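Local atomic coordinates of arginyl-tRNA synthetase, putative (Plasmodium falciparum, PDB entry 5JLD), a protein that probably attaches L-arginine to tRNA(Arg) at the expense of ATP, as a class I aminoacyl-tRNA synthetase. Residues S139-M147 / C252-Y263. Sequence-based numbering, arbitrary orientation.
Sequences SSPNIAKEM and CESSKKEFDKLY
Ser139 and Tyr263 meet hydroxyl to hydroxyl in a hydrogen bond, with OG of Ser139 2.6 Å from OH of Tyr263. OG comes in at the tyrosine ring's edge, in plane. Both oxygens have second partners: Thr155 OG1 for the serine and Asn176 ND2 for the tyrosine, so this buried pair belongs to a small polar network.

Further along, the backbone of 139-147 is tied to helix 242-265 by one bond. Ala144 N donates to Ser255 OG over 2.9 Å, nearly straight at 161°. The serine hydroxyl thereby satisfies an amide inside the type II turn Asn142-Lys145, which Lys145 N closes on Asn142 O at 3.2 Å. Asn142 O also lies at the rim of Phe259, 3.3 Å from CZ, while Lys145 O stands in the ring plane off CE1; the C-H edge thus faces two carbonyl oxygens.

Phe259 is the wedge between the two polar ties. Pro141 CB makes a CH-pi contact over one face, 3.8 Å from the ring centroid, and Ser255 O of the preceding helical turn overlies the opposite face. Met147 reaches the ring obliquely, its SD 4.4 Å from the centroid in a Met-aromatic contact. A bend at chi3 (62°) then turns its methyl onto Leu262, CE to CD2 3.6 Å. Within the turn, Ile143 sets its CG2 and CD1 against CB of Ser255.

The segment 139-147 leads from parallel strand 133-137 into the HVGH version of the class I HIGH signature. Helix side chains meet the Ser139 hydroxyl and the Ala144 amide of this irregular loop, while Gly179 bonds the backbone of Pro141 and Ile143; together these bonds probably fix its path into the signature.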
loop_
_atom_site.group_PDB
_atom_site.type_symbol
_atom_site.label_atom_id
_atom_site.label_comp_id
_atom_site.label_asym_id
_atom_site.label_seq_id
_atom_site.Cartn_x
_atom_site.Cartn_y
_atom_site.Cartn_z
ATOM N N SER A 139 -11.144 -0.188 4.315
ATOM C CA SER A 139 -11.704 -0.281 5.664
ATOM C C SER A 139 -13.084 -0.940 5.658
ATOM O O SER A 139 -13.230 -2.078 6.085
ATOM C CB SER A 139 -11.768 1.088 6.342
ATOM O OG SER A 139 -11.942 0.931 7.726
ATOM N N SER A 140 -14.096 -0.221 5.194
ATOM C CA SER A 140 -15.447 -0.788 5.019
ATOM C C SER A 140 -16.157 -1.323 6.289
ATOM O O SER A 140 -16.670 -2.446 6.295
ATOM C CB SER A 140 -15.382 -1.918 3.986
ATOM O OG SER A 140 -14.715 -1.487 2.819
ATOM N N PRO A 141 -16.227 -0.525 7.362
ATOM C CA PRO A 141 -17.003 -1.085 8.469
ATOM C C PRO A 141 -18.503 -1.069 8.165
ATOM O O PRO A 141 -18.936 -0.439 7.184
ATOM C CB PRO A 141 -16.679 -0.148 9.631
ATOM C CG PRO A 141 -16.445 1.165 8.970
ATOM C CD PRO A 141 -15.747 0.838 7.656
ATOM N N ASN A 142 -19.272 -1.760 9.005
ATOM C CA ASN A 142 -20.733 -1.761 8.934
ATOM C C ASN A 142 -21.330 -1.076 10.148
ATOM O O ASN A 142 -20.957 -1.399 11.277
ATOM C CB ASN A 142 -21.280 -3.186 8.842
ATOM C CG ASN A 142 -20.843 -3.897 7.579
ATOM O OD1 ASN A 142 -20.897 -3.332 6.488
ATOM N ND2 ASN A 142 -20.406 -5.145 7.721
ATOM N N ILE A 143 -22.256 -0.142 9.909
ATOM C CA ILE A 143 -23.001 0.524 10.972
ATOM C C ILE A 143 -23.654 -0.507 11.888
ATOM O O ILE A 143 -24.136 -1.543 11.425
ATOM C CB ILE A 143 -24.100 1.474 10.399
ATOM C CG1 ILE A 143 -23.495 2.477 9.408
ATOM C CG2 ILE A 143 -24.895 2.165 11.525
ATOM C CD1 ILE A 143 -22.478 3.484 10.010
ATOM N N ALA A 144 -23.638 -0.221 13.188
ATOM C CA ALA A 144 -24.277 -1.055 14.205
ATOM C C ALA A 144 -23.641 -2.438 14.297
ATOM O O ALA A 144 -24.257 -3.380 14.781
ATOM C CB ALA A 144 -25.783 -1.175 13.937
ATOM N N LYS A 145 -22.401 -2.545 13.836
ATOM C CA LYS A 145 -21.621 -3.761 14.005
ATOM C C LYS A 145 -20.211 -3.442 14.444
ATOM O O LYS A 145 -19.682 -2.373 14.144
ATOM C CB LYS A 145 -21.562 -4.577 12.721
ATOM C CG LYS A 145 -22.863 -5.199 12.327
ATOM C CD LYS A 145 -22.629 -6.179 11.207
ATOM C CE LYS A 145 -23.878 -6.995 10.956
ATOM N NZ LYS A 145 -23.687 -7.978 9.858
ATOM N N GLU A 146 -19.584 -4.378 15.142
ATOM C CA GLU A 146 -18.243 -4.107 15.623
ATOM C C GLU A 146 -17.287 -4.164 14.440
ATOM O O GLU A 146 -17.418 -5.007 13.542
ATOM C CB GLU A 146 -17.820 -5.074 16.725
ATOM C CG GLU A 146 -18.159 -4.580 18.119
ATOM C CD GLU A 146 -17.800 -3.144 18.371
ATOM O OE1 GLU A 146 -16.777 -2.646 17.814
ATOM O OE2 GLU A 146 -18.593 -2.447 19.074
ATOM N N MET A 147 -16.351 -3.226 14.431
ATOM C CA MET A 147 -15.198 -3.315 13.555
ATOM C C MET A 147 -14.373 -4.485 14.045
ATOM O O MET A 147 -14.162 -4.623 15.244
ATOM C CB MET A 147 -14.374 -2.028 13.577
ATOM C CG MET A 147 -15.020 -0.839 12.898
ATOM S SD MET A 147 -13.845 0.504 12.612
ATOM C CE MET A 147 -12.677 -0.294 11.505
ATOM N N CYS A 252 -26.357 5.851 12.268
ATOM C CA CYS A 252 -25.188 6.069 11.449
ATOM C C CYS A 252 -24.251 7.040 12.145
ATOM O O CYS A 252 -23.051 6.795 12.226
ATOM C CB CYS A 252 -25.589 6.585 10.072
ATOM S SG CYS A 252 -26.476 5.362 9.079
ATOM N N GLU A 253 -24.795 8.124 12.687
ATOM C CA GLU A 253 -23.932 9.106 13.335
ATOM C C GLU A 253 -23.205 8.509 14.537
ATOM O O GLU A 253 -21.977 8.674 14.677
ATOM C CB GLU A 253 -24.734 10.333 13.746
ATOM C CG GLU A 253 -25.048 11.234 12.569
ATOM C CD GLU A 253 -26.010 12.344 12.916
ATOM O OE1 GLU A 253 -26.544 12.347 14.047
ATOM O OE2 GLU A 253 -26.228 13.218 12.051
ATOM N N SER A 254 -23.950 7.794 15.380
ATOM C CA SER A 254 -23.339 7.138 16.544
ATOM C C SER A 254 -22.204 6.161 16.174
ATOM O O SER A 254 -21.054 6.242 16.707
ATOM C CB SER A 254 -24.415 6.400 17.348
ATOM O OG SER A 254 -23.877 5.254 17.987
ATOM N N SER A 255 -22.520 5.238 15.262
ATOM C CA SER A 255 -21.508 4.260 14.823
ATOM C C SER A 255 -20.295 4.951 14.217
ATOM O O SER A 255 -19.150 4.563 14.469
ATOM C CB SER A 255 -22.097 3.272 13.815
ATOM O OG SER A 255 -22.714 2.183 14.477
ATOM N N LYS A 256 -20.537 5.984 13.426
ATOM C CA LYS A 256 -19.430 6.706 12.816
ATOM C C LYS A 256 -18.568 7.396 13.873
ATOM O O LYS A 256 -17.352 7.473 13.712
ATOM C CB LYS A 256 -19.952 7.713 11.797
ATOM C CG LYS A 256 -20.444 7.051 10.516
ATOM C CD LYS A 256 -21.053 8.072 9.562
ATOM C CE LYS A 256 -21.560 7.404 8.288
ATOM N NZ LYS A 256 -22.011 8.407 7.307
ATOM N N LYS A 257 -19.161 7.887 14.963
ATOM C CA LYS A 257 -18.299 8.445 16.013
ATOM C C LYS A 257 -17.404 7.342 16.586
ATOM O O LYS A 257 -16.173 7.542 16.808
ATOM C CB LYS A 257 -19.111 9.102 17.125
ATOM N N GLU A 258 -18.009 6.169 16.794
ATOM C CA GLU A 258 -17.222 5.049 17.334
ATOM C C GLU A 258 -16.051 4.669 16.401
ATOM O O GLU A 258 -14.906 4.512 16.839
ATOM C CB GLU A 258 -18.118 3.836 17.583
ATOM C CG GLU A 258 -17.723 3.028 18.808
ATOM C CD GLU A 258 -17.969 3.790 20.103
ATOM O OE1 GLU A 258 -19.054 4.399 20.244
ATOM O OE2 GLU A 258 -17.079 3.788 20.979
ATOM N N PHE A 259 -16.343 4.541 15.113
ATOM C CA PHE A 259 -15.333 4.228 14.115
ATOM C C PHE A 259 -14.240 5.309 14.095
ATOM O O PHE A 259 -13.034 5.004 13.963
ATOM C CB PHE A 259 -15.971 4.084 12.722
ATOM C CG PHE A 259 -17.026 2.991 12.624
ATOM C CD1 PHE A 259 -17.085 1.962 13.559
ATOM C CD2 PHE A 259 -17.960 3.005 11.591
ATOM C CE1 PHE A 259 -18.056 0.964 13.470
ATOM C CE2 PHE A 259 -18.936 2.007 11.485
ATOM C CZ PHE A 259 -18.983 0.984 12.428
ATOM N N ASP A 260 -14.662 6.563 14.251
ATOM C CA ASP A 260 -13.741 7.693 14.137
ATOM C C ASP A 260 -12.736 7.714 15.282
ATOM O O ASP A 260 -11.582 8.096 15.073
ATOM C CB ASP A 260 -14.492 9.026 14.084
ATOM C CG ASP A 260 -15.179 9.263 12.739
ATOM O OD1 ASP A 260 -15.167 8.346 11.887
ATOM O OD2 ASP A 260 -15.756 10.357 12.542
ATOM N N LYS A 261 -13.162 7.317 16.481
ATOM C CA LYS A 261 -12.165 7.172 17.551
ATOM C C LYS A 261 -10.970 6.287 17.106
ATOM O O LYS A 261 -9.783 6.670 17.234
ATOM C CB LYS A 261 -12.811 6.594 18.810
ATOM C CG LYS A 261 -13.829 7.518 19.472
ATOM C CD LYS A 261 -14.779 6.738 20.372
ATOM C CE LYS A 261 -15.421 7.613 21.454
ATOM N NZ LYS A 261 -15.548 9.049 21.058
ATOM N N LEU A 262 -11.291 5.118 16.558
ATOM C CA LEU A 262 -10.275 4.212 16.057
ATOM C C LEU A 262 -9.436 4.868 14.947
ATOM O O LEU A 262 -8.190 4.863 14.993
ATOM C CB LEU A 262 -10.903 2.928 15.528
ATOM C CG LEU A 262 -9.900 1.957 14.892
ATOM C CD1 LEU A 262 -8.929 1.413 15.949
ATOM C CD2 LEU A 262 -10.600 0.831 14.160
ATOM N N TYR A 263 -10.121 5.432 13.953
ATOM C CA TYR A 263 -9.419 6.000 12.806
ATOM C C TYR A 263 -8.424 7.064 13.257
ATOM O O TYR A 263 -7.285 7.092 12.780
ATOM C CB TYR A 263 -10.400 6.584 11.788
ATOM C CG TYR A 263 -11.197 5.528 11.035
ATOM C CD1 TYR A 263 -10.571 4.396 10.488
ATOM C CD2 TYR A 263 -12.578 5.650 10.891
ATOM C CE1 TYR A 263 -11.308 3.426 9.808
ATOM C CE2 TYR A 263 -13.323 4.695 10.214
ATOM C CZ TYR A 263 -12.693 3.589 9.677
ATOM O OH TYR A 263 -13.456 2.657 9.022
#